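Local coordinates for replication protein B (Plasmid RSF1010, PDB 3H20), which acts as a DNA primase, laying down primers for a broad-host-range plasmid that replicates exclusively in leading-strand mode, at residues G11-A16 with G144-F149; G230-F235 with S240-I245; K289-P294 with L298-L303. One frame throughout, in Å; residues are numbered along the deposited sequence.

Interaction 1: G11-A16 with G144-F149; sequences GRQLKA and GRLAGF. With DPO (diphosphate), chain E.
The flat carboxamide of Q13 is held in two directions by the backbone of R145 and A147, while methyl CD1 of L146 lies above its plane, 3.8 Å from Q13 CD. The R145 guanidinium meets the diphosphate edge-on, O3 in its plane and O4 near it, NH1 bonding O4 at 3.0 Å and NH2 forming a salt bridge with D60. The CB of R145 points away from the helix. At the end of the Q13 amide, NE2 donates to R145 O over 3.2 Å in a straight bond (180°), with the acceptor almost exactly in the amide plane. Q13 OE1 receives the N-H of A147 at 2.8 Å, the donor being tilted 24° from the carbonyl plane. The side chain reaches this far because it is fully extended, with CG anti to the backbone N (chi1 -180°). Two bonds of opposite polarity fix which end is oxygen and which nitrogen, and they satisfy buried backbone groups as the chain leaves strand 144-145. A leucine here would probably leave the carbonyl of R145 and the N-H of A147 without their mates in a buried place. Y62, N151 and K153 complete the diphosphate site, consistent with a pocket for the phosphates of a nucleotide or for the released product. Strand 144-145 borders strand 59-65 antiparallel, at one margin of a four-stranded sheet. Helix 6-17 packs across this region, with Q13 also touching I63 of strand 59-65 and L168 of strand 167-170, so one polar side chain links the helix to the segment bearing a ligand-binding arginine.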
loop_
_atom_site.group_PDB
_atom_site.type_symbol
_atom_site.label_atom_id
_atom_site.label_comp_id
_atom_site.label_asym_id
_atom_site.label_seq_id
_atom_site.Cartn_x
_atom_site.Cartn_y
_atom_site.Cartn_z
ATOM N N GLY A 11 12.499 27.796 -12.026
ATOM C CA GLY A 11 11.516 28.357 -12.962
ATOM C C GLY A 11 11.175 27.437 -14.131
ATOM O O GLY A 11 9.998 27.242 -14.431
ATOM N N ARG A 12 12.198 26.888 -14.796
ATOM C CA ARG A 12 11.982 25.913 -15.880
ATOM C C ARG A 12 11.335 24.614 -15.416
ATOM O O ARG A 12 10.479 24.082 -16.123
ATOM C CB ARG A 12 13.281 25.574 -16.619
ATOM C CG ARG A 12 13.830 26.695 -17.469
ATOM C CD ARG A 12 15.174 26.312 -18.099
ATOM N NE ARG A 12 15.700 27.446 -18.857
ATOM C CZ ARG A 12 16.847 27.458 -19.533
ATOM N NH1 ARG A 12 17.640 26.389 -19.564
ATOM N NH2 ARG A 12 17.203 28.553 -20.192
ATOM N N GLN A 13 11.739 24.108 -14.244
ATOM C CA GLN A 13 11.162 22.864 -13.699
ATOM C C GLN A 13 9.672 23.021 -13.360
ATOM O O GLN A 13 8.856 22.174 -13.742
ATOM C CB GLN A 13 11.964 22.322 -12.494
ATOM C CG GLN A 13 11.387 21.005 -11.894
ATOM C CD GLN A 13 12.324 20.258 -10.933
ATOM O OE1 GLN A 13 13.529 20.543 -10.841
ATOM N NE2 GLN A 13 11.769 19.254 -10.234
ATOM N N LEU A 14 9.322 24.101 -12.657
ATOM C CA LEU A 14 7.909 24.419 -12.355
ATOM C C LEU A 14 7.035 24.561 -13.610
ATOM O O LEU A 14 5.896 24.076 -13.629
ATOM C CB LEU A 14 7.776 25.689 -11.488
ATOM C CG LEU A 14 8.538 25.740 -10.150
ATOM C CD1 LEU A 14 8.369 27.101 -9.454
ATOM C CD2 LEU A 14 8.131 24.609 -9.216
ATOM N N LYS A 15 7.551 25.225 -14.643
ATOM C CA LYS A 15 6.798 25.374 -15.890
ATOM C C LYS A 15 6.577 24.018 -16.549
ATOM O O LYS A 15 5.466 23.732 -17.011
ATOM C CB LYS A 15 7.486 26.338 -16.873
ATOM C CG LYS A 15 6.736 26.500 -18.228
ATOM C CD LYS A 15 7.558 27.319 -19.221
ATOM C CE LYS A 15 7.142 27.057 -20.669
ATOM N NZ LYS A 15 7.865 27.980 -21.591
ATOM N N ALA A 16 7.627 23.187 -16.575
ATOM C CA ALA A 16 7.562 21.874 -17.227
ATOM C C ALA A 16 6.611 20.942 -16.476
ATOM O O ALA A 16 5.905 20.117 -17.086
ATOM C CB ALA A 16 8.947 21.252 -17.310
ATOM N N GLY A 144 9.998 13.927 -5.763
ATOM C CA GLY A 144 11.224 14.008 -6.535
ATOM C C GLY A 144 12.136 15.121 -6.061
ATOM O O GLY A 144 11.791 15.875 -5.151
ATOM N N ARG A 145 13.307 15.225 -6.682
ATOM C CA ARG A 145 14.257 16.282 -6.353
ATOM C C ARG A 145 13.943 17.563 -7.117
ATOM O O ARG A 145 13.537 17.521 -8.279
ATOM C CB ARG A 145 15.688 15.828 -6.652
ATOM C CG ARG A 145 16.170 14.681 -5.780
ATOM C CD ARG A 145 16.310 15.112 -4.329
ATOM N NE ARG A 145 17.214 14.241 -3.583
ATOM C CZ ARG A 145 18.297 14.663 -2.939
ATOM N NH1 ARG A 145 19.061 13.798 -2.286
ATOM N NH2 ARG A 145 18.615 15.950 -2.946
ATOM N N LEU A 146 14.133 18.702 -6.457
ATOM C CA LEU A 146 14.064 19.995 -7.126
ATOM C C LEU A 146 15.440 20.440 -7.610
ATOM O O LEU A 146 16.401 20.466 -6.841
ATOM C CB LEU A 146 13.470 21.051 -6.192
ATOM C CG LEU A 146 13.305 22.456 -6.772
ATOM C CD1 LEU A 146 12.200 22.480 -7.818
ATOM C CD2 LEU A 146 13.027 23.465 -5.670
ATOM N N ALA A 147 15.528 20.789 -8.889
ATOM C CA ALA A 147 16.795 21.190 -9.489
ATOM C C ALA A 147 17.292 22.505 -8.899
ATOM O O ALA A 147 16.499 23.334 -8.450
ATOM C CB ALA A 147 16.655 21.302 -10.999
ATOM N N GLY A 148 18.608 22.691 -8.905
ATOM C CA GLY A 148 19.212 23.966 -8.477
ATOM C C GLY A 148 19.853 23.917 -7.097
ATOM O O GLY A 148 20.297 24.952 -6.571
ATOM N N PHE A 149 19.893 22.718 -6.514
ATOM C CA PHE A 149 20.360 22.503 -5.142
ATOM C C PHE A 149 21.365 21.356 -5.083
ATOM O O PHE A 149 21.395 20.497 -5.965
ATOM C CB PHE A 149 19.159 22.222 -4.210
ATOM C CG PHE A 149 18.180 23.356 -4.139
ATOM C CD1 PHE A 149 18.438 24.471 -3.330
ATOM C CD2 PHE A 149 17.028 23.345 -4.920
ATOM C CE1 PHE A 149 17.545 25.543 -3.286
ATOM C CE2 PHE A 149 16.133 24.411 -4.885
ATOM C CZ PHE A 149 16.390 25.510 -4.061
HETATM P P1 DPO E . 16.632 10.559 -2.289
HETATM O O1 DPO E . 16.638 8.948 -2.292
HETATM O O2 DPO E . 16.276 11.029 -0.900
HETATM O O3 DPO E . 15.800 11.025 -3.464
HETATM O O4 DPO E . 18.189 10.913 -2.560
HETATM P P2 DPO E . 19.023 10.297 -3.800
HETATM O O5 DPO E . 19.138 8.823 -3.494
HETATM O O6 DPO E . 18.184 10.643 -5.014
HETATM O O7 DPO E . 20.346 11.015 -3.738
#

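Interaction 2: G230-F235 with S240-I245; sequences GLVKRF and SKCDFI
L231 and C242 mark the closest approach of an antiparallel helical hairpin, in which helix 220-234 turns back through a short loop into helix 239-252. The axes of the two short segments come within 9.4 Å at an angle of 142°. The tight part surrounds C242: its SG lies 4.0 Å from L231 CB and 3.9 Å from V232 CG1, and it also meets CB of F235. One turn along helix 239-252, both methyls of L231 rest on I245, CD2 3.7 Å from CG2, while CD1 also lies against C242 O. The CB of D243 points away, and its carboxylate bonds Y224 of helix 220-234 as well as Y282 and S268. The looser, partly exposed margin belongs to F235 and K241. F235 has CG anti to its carbonyl carbon (chi1 -60°), which puts the ring beside the second helix, where I245 CD1 touches CE2. R234 CG lies against one face of the ring, toward its rim, and the lysine takes the opposite face. There K241 CE stands over the centre in a CH-pi contact, 3.8 Å from the F235 ring centroid and 14° off its normal, whereas the charged NZ, farther away, adds at most a weak attraction.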
loop_
_atom_site.group_PDB
_atom_site.type_symbol
_atom_site.label_atom_id
_atom_site.label_comp_id
_atom_site.label_asym_id
_atom_site.label_seq_id
_atom_site.Cartn_x
_atom_site.Cartn_y
_atom_site.Cartn_z
ATOM N N GLY A 230 -19.521 -29.187 8.936
ATOM C CA GLY A 230 -18.600 -30.153 8.342
ATOM C C GLY A 230 -18.539 -31.477 9.090
ATOM O O GLY A 230 -18.301 -32.525 8.486
ATOM N N LEU A 231 -18.757 -31.436 10.405
ATOM C CA LEU A 231 -18.651 -32.637 11.234
ATOM C C LEU A 231 -19.797 -33.621 11.006
ATOM O O LEU A 231 -19.574 -34.835 10.971
ATOM C CB LEU A 231 -18.531 -32.279 12.721
ATOM C CG LEU A 231 -17.159 -31.828 13.240
ATOM C CD1 LEU A 231 -17.282 -31.152 14.604
ATOM C CD2 LEU A 231 -16.172 -32.992 13.314
ATOM N N VAL A 232 -21.008 -33.088 10.836
ATOM C CA VAL A 232 -22.222 -33.907 10.686
ATOM C C VAL A 232 -22.281 -34.651 9.345
ATOM O O VAL A 232 -23.043 -35.605 9.190
ATOM C CB VAL A 232 -23.533 -33.087 10.907
ATOM C CG1 VAL A 232 -23.528 -32.404 12.270
ATOM C CG2 VAL A 232 -23.758 -32.069 9.783
ATOM N N LYS A 233 -21.470 -34.211 8.387
ATOM C CA LYS A 233 -21.357 -34.892 7.104
ATOM C C LYS A 233 -20.598 -36.220 7.210
ATOM O O LYS A 233 -20.966 -37.197 6.550
ATOM C CB LYS A 233 -20.732 -33.972 6.047
ATOM C CG LYS A 233 -21.617 -32.777 5.703
ATOM C CD LYS A 233 -21.139 -32.026 4.474
ATOM C CE LYS A 233 -22.188 -31.005 4.039
ATOM N NZ LYS A 233 -21.935 -30.454 2.677
ATOM N N ARG A 234 -19.554 -36.261 8.038
ATOM C CA ARG A 234 -18.789 -37.502 8.225
ATOM C C ARG A 234 -19.156 -38.299 9.486
ATOM O O ARG A 234 -18.945 -39.515 9.531
ATOM C CB ARG A 234 -17.270 -37.276 8.101
ATOM C CG ARG A 234 -16.634 -36.290 9.072
ATOM C CD ARG A 234 -15.255 -35.864 8.555
ATOM N NE ARG A 234 -14.435 -35.192 9.567
ATOM C CZ ARG A 234 -14.514 -33.897 9.872
ATOM N NH1 ARG A 234 -15.389 -33.110 9.251
ATOM N NH2 ARG A 234 -13.720 -33.386 10.806
ATOM N N PHE A 235 -19.728 -37.626 10.483
ATOM C CA PHE A 235 -20.145 -38.286 11.727
ATOM C C PHE A 235 -21.654 -38.156 12.001
ATOM O O PHE A 235 -22.069 -37.982 13.150
ATOM C CB PHE A 235 -19.333 -37.761 12.923
ATOM C CG PHE A 235 -17.844 -37.985 12.805
ATOM C CD1 PHE A 235 -17.326 -39.270 12.636
ATOM C CD2 PHE A 235 -16.959 -36.910 12.890
ATOM C CE1 PHE A 235 -15.949 -39.479 12.532
ATOM C CE2 PHE A 235 -15.576 -37.113 12.789
ATOM C CZ PHE A 235 -15.074 -38.399 12.610
ATOM N N SER A 240 -23.513 -36.503 19.207
ATOM C CA SER A 240 -22.812 -36.158 20.448
ATOM C C SER A 240 -21.293 -36.078 20.243
ATOM O O SER A 240 -20.629 -35.199 20.805
ATOM C CB SER A 240 -23.166 -37.131 21.572
ATOM O OG SER A 240 -22.778 -38.453 21.248
ATOM N N LYS A 241 -20.757 -36.992 19.436
ATOM C CA LYS A 241 -19.351 -36.955 19.037
ATOM C C LYS A 241 -19.049 -35.666 18.270
ATOM O O LYS A 241 -18.014 -35.043 18.496
ATOM C CB LYS A 241 -18.995 -38.185 18.197
ATOM C CG LYS A 241 -17.553 -38.224 17.696
ATOM C CD LYS A 241 -17.327 -39.409 16.764
ATOM C CE LYS A 241 -15.903 -39.429 16.223
ATOM N NZ LYS A 241 -14.881 -39.787 17.255
ATOM N N CYS A 242 -19.957 -35.277 17.374
ATOM C CA CYS A 242 -19.866 -33.996 16.673
ATOM C C CYS A 242 -19.727 -32.849 17.675
ATOM O O CYS A 242 -18.833 -32.005 17.534
ATOM C CB CYS A 242 -21.092 -33.758 15.781
ATOM S SG CYS A 242 -21.210 -34.805 14.315
ATOM N N ASP A 243 -20.609 -32.825 18.677
ATOM C CA ASP A 243 -20.537 -31.836 19.755
ATOM C C ASP A 243 -19.161 -31.855 20.422
ATOM O O ASP A 243 -18.558 -30.806 20.639
ATOM C CB ASP A 243 -21.594 -32.104 20.830
ATOM C CG ASP A 243 -22.969 -31.519 20.496
ATOM O OD1 ASP A 243 -23.132 -30.813 19.478
ATOM O OD2 ASP A 243 -23.902 -31.775 21.283
ATOM N N PHE A 244 -18.685 -33.053 20.758
ATOM C CA PHE A 244 -17.414 -33.216 21.454
ATOM C C PHE A 244 -16.258 -32.601 20.648
ATOM O O PHE A 244 -15.432 -31.873 21.198
ATOM C CB PHE A 244 -17.146 -34.698 21.736
ATOM C CG PHE A 244 -15.846 -34.955 22.439
ATOM C CD1 PHE A 244 -15.775 -34.937 23.826
ATOM C CD2 PHE A 244 -14.684 -35.203 21.715
ATOM C CE1 PHE A 244 -14.567 -35.170 24.482
ATOM C CE2 PHE A 244 -13.471 -35.426 22.362
ATOM C CZ PHE A 244 -13.417 -35.414 23.747
ATOM N N ILE A 245 -16.201 -32.912 19.356
ATOM C CA ILE A 245 -15.127 -32.400 18.498
ATOM C C ILE A 245 -15.218 -30.879 18.303
ATOM O O ILE A 245 -14.198 -30.184 18.326
ATOM C CB ILE A 245 -15.063 -33.139 17.128
ATOM C CG1 ILE A 245 -14.788 -34.636 17.336
ATOM C CG2 ILE A 245 -13.994 -32.520 16.235
ATOM C CD1 ILE A 245 -14.814 -35.475 16.072
#

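Interaction 3: K289-P294 with L298-L303; sequences KVMGLP and LARAEL
M291 folds back at chi2 (-54°) and R300 bends at chi3 (85°), and these two turns bring the thioether methyl onto the guanidinium across a short helix-to-helix junction. Helix 279-291 is followed closely by helix 294-304, with L293 at the N-cap and P294 as the first helical residue, a place that suits a proline because its nitrogen has no hydrogen to offer. The M291 methyl approaches one face of the R300 group, displaced toward its rim, with CE 4.0 Å from NH1. This is apolar packing on a flat cation and not a polar bond. For its polar partners, the guanidinium looks to another helix: NH1 donates to the carbonyls of A251, in helix 239-252, and R255, just beyond it, which hold the group beside the methionine. The whole contact lies at the surface. A weak hydrogen bond from Q297 NE2 to M291 O adds to the link between the helices. In the first turn of helix 294-304, L298 N donates to P294 O at 2.9 Å with an N-H...O angle of 165°, while L298 CB rests 3.4 Å from the same P294 oxygen.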
loop_
_atom_site.group_PDB
_atom_site.type_symbol
_atom_site.label_atom_id
_atom_site.label_comp_id
_atom_site.label_asym_id
_atom_site.label_seq_id
_atom_site.Cartn_x
_atom_site.Cartn_y
_atom_site.Cartn_z
ATOM N N LYS A 289 -15.204 -33.214 29.777
ATOM C CA LYS A 289 -14.356 -34.177 29.071
ATOM C C LYS A 289 -13.340 -33.477 28.185
ATOM O O LYS A 289 -12.175 -33.856 28.145
ATOM C CB LYS A 289 -15.203 -35.137 28.234
ATOM C CG LYS A 289 -15.903 -36.216 29.052
ATOM C CD LYS A 289 -16.185 -37.468 28.216
ATOM C CE LYS A 289 -17.067 -37.177 26.997
ATOM N NZ LYS A 289 -17.533 -38.449 26.335
ATOM N N VAL A 290 -13.803 -32.444 27.492
ATOM C CA VAL A 290 -12.973 -31.628 26.618
ATOM C C VAL A 290 -11.850 -30.924 27.396
ATOM O O VAL A 290 -10.691 -30.950 26.976
ATOM C CB VAL A 290 -13.878 -30.621 25.851
ATOM C CG1 VAL A 290 -13.115 -29.381 25.405
ATOM C CG2 VAL A 290 -14.553 -31.331 24.676
ATOM N N MET A 291 -12.193 -30.328 28.541
ATOM C CA MET A 291 -11.225 -29.566 29.339
ATOM C C MET A 291 -10.148 -30.454 29.981
ATOM O O MET A 291 -9.069 -29.967 30.325
ATOM C CB MET A 291 -11.926 -28.712 30.406
ATOM C CG MET A 291 -12.805 -27.554 29.862
ATOM S SD MET A 291 -11.933 -26.436 28.724
ATOM C CE MET A 291 -13.209 -25.214 28.391
ATOM N N GLY A 292 -10.441 -31.750 30.115
ATOM C CA GLY A 292 -9.488 -32.723 30.658
ATOM C C GLY A 292 -8.458 -33.237 29.653
ATOM O O GLY A 292 -7.476 -33.875 30.043
ATOM N N LEU A 293 -8.666 -32.949 28.370
ATOM C CA LEU A 293 -7.777 -33.463 27.326
ATOM C C LEU A 293 -6.448 -32.719 27.353
ATOM O O LEU A 293 -6.436 -31.485 27.417
ATOM C CB LEU A 293 -8.398 -33.327 25.934
ATOM C CG LEU A 293 -9.613 -34.189 25.594
ATOM C CD1 LEU A 293 -10.193 -33.731 24.284
ATOM C CD2 LEU A 293 -9.254 -35.681 25.558
ATOM N N PRO A 294 -5.338 -33.470 27.284
ATOM C CA PRO A 294 -3.996 -32.893 27.180
ATOM C C PRO A 294 -3.908 -31.910 26.006
ATOM O O PRO A 294 -3.309 -30.845 26.150
ATOM C CB PRO A 294 -3.092 -34.108 26.917
ATOM C CG PRO A 294 -3.882 -35.298 27.319
ATOM C CD PRO A 294 -5.326 -34.946 27.271
ATOM N N LEU A 298 -2.894 -28.060 26.684
ATOM C CA LEU A 298 -1.688 -27.506 26.048
ATOM C C LEU A 298 -1.988 -26.326 25.113
ATOM O O LEU A 298 -1.305 -25.297 25.170
ATOM C CB LEU A 298 -0.886 -28.601 25.316
ATOM C CG LEU A 298 0.444 -28.177 24.663
ATOM C CD1 LEU A 298 1.413 -27.556 25.688
ATOM C CD2 LEU A 298 1.118 -29.335 23.936
ATOM N N ALA A 299 -2.995 -26.477 24.251
ATOM C CA ALA A 299 -3.407 -25.400 23.359
ATOM C C ALA A 299 -3.763 -24.136 24.148
ATOM O O ALA A 299 -3.287 -23.052 23.822
ATOM C CB ALA A 299 -4.571 -25.838 22.478
ATOM N N ARG A 300 -4.581 -24.285 25.193
ATOM C CA ARG A 300 -4.984 -23.149 26.045
ATOM C C ARG A 300 -3.795 -22.498 26.746
ATOM O O ARG A 300 -3.709 -21.270 26.817
ATOM C CB ARG A 300 -6.028 -23.579 27.082
ATOM C CG ARG A 300 -7.409 -23.799 26.493
ATOM C CD ARG A 300 -8.375 -24.401 27.495
ATOM N NE ARG A 300 -9.027 -23.402 28.345
ATOM C CZ ARG A 300 -10.045 -22.627 27.966
ATOM N NH1 ARG A 300 -10.545 -22.705 26.734
ATOM N NH2 ARG A 300 -10.566 -21.759 28.825
ATOM N N ALA A 301 -2.884 -23.324 27.263
ATOM C CA ALA A 301 -1.650 -22.832 27.887
ATOM C C ALA A 301 -0.783 -22.049 26.899
ATOM O O ALA A 301 -0.213 -21.012 27.253
ATOM C CB ALA A 301 -0.865 -23.981 28.502
ATOM N N GLU A 302 -0.691 -22.543 25.663
ATOM C CA GLU A 302 0.060 -21.854 24.610
ATOM C C GLU A 302 -0.636 -20.565 24.139
ATOM O O GLU A 302 0.031 -19.600 23.765
ATOM C CB GLU A 302 0.385 -22.813 23.451
ATOM C CG GLU A 302 1.396 -23.910 23.875
ATOM C CD GLU A 302 1.754 -24.918 22.790
ATOM O OE1 GLU A 302 1.190 -24.855 21.675
ATOM O OE2 GLU A 302 2.613 -25.789 23.065
ATOM N N LEU A 303 -1.971 -20.550 24.193
ATOM C CA LEU A 303 -2.754 -19.335 23.912
ATOM C C LEU A 303 -2.538 -18.253 24.960
ATOM O O LEU A 303 -2.428 -17.078 24.623
ATOM C CB LEU A 303 -4.250 -19.640 23.851
ATOM C CG LEU A 303 -4.915 -20.082 22.553
ATOM C CD1 LEU A 303 -6.352 -20.367 22.882
ATOM C CD2 LEU A 303 -4.836 -19.025 21.456
#

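Overall arrangement
The three contacts follow one another along the chain, none nesting or crossing. Interaction 1 closes a long loop: helix 6-17 meets residues 144-149 after 127 intervening residues, about 40 in helices and 40 in strands, tying the N terminus to the sheets of the N-terminal domain. Beyond helix 179-206 and a break in the model comes the helical C-terminal part, on the opposite side of the chain's centre, about 70 Å from centre to centre for interactions 1 and 2. Interactions 2 and 3 close only short turns, each between consecutive helices. Their centres lie about 19 Å apart, and they touch through F244, which packs on K289, V290 and L293, joining helix 239-252 to helix 279-291.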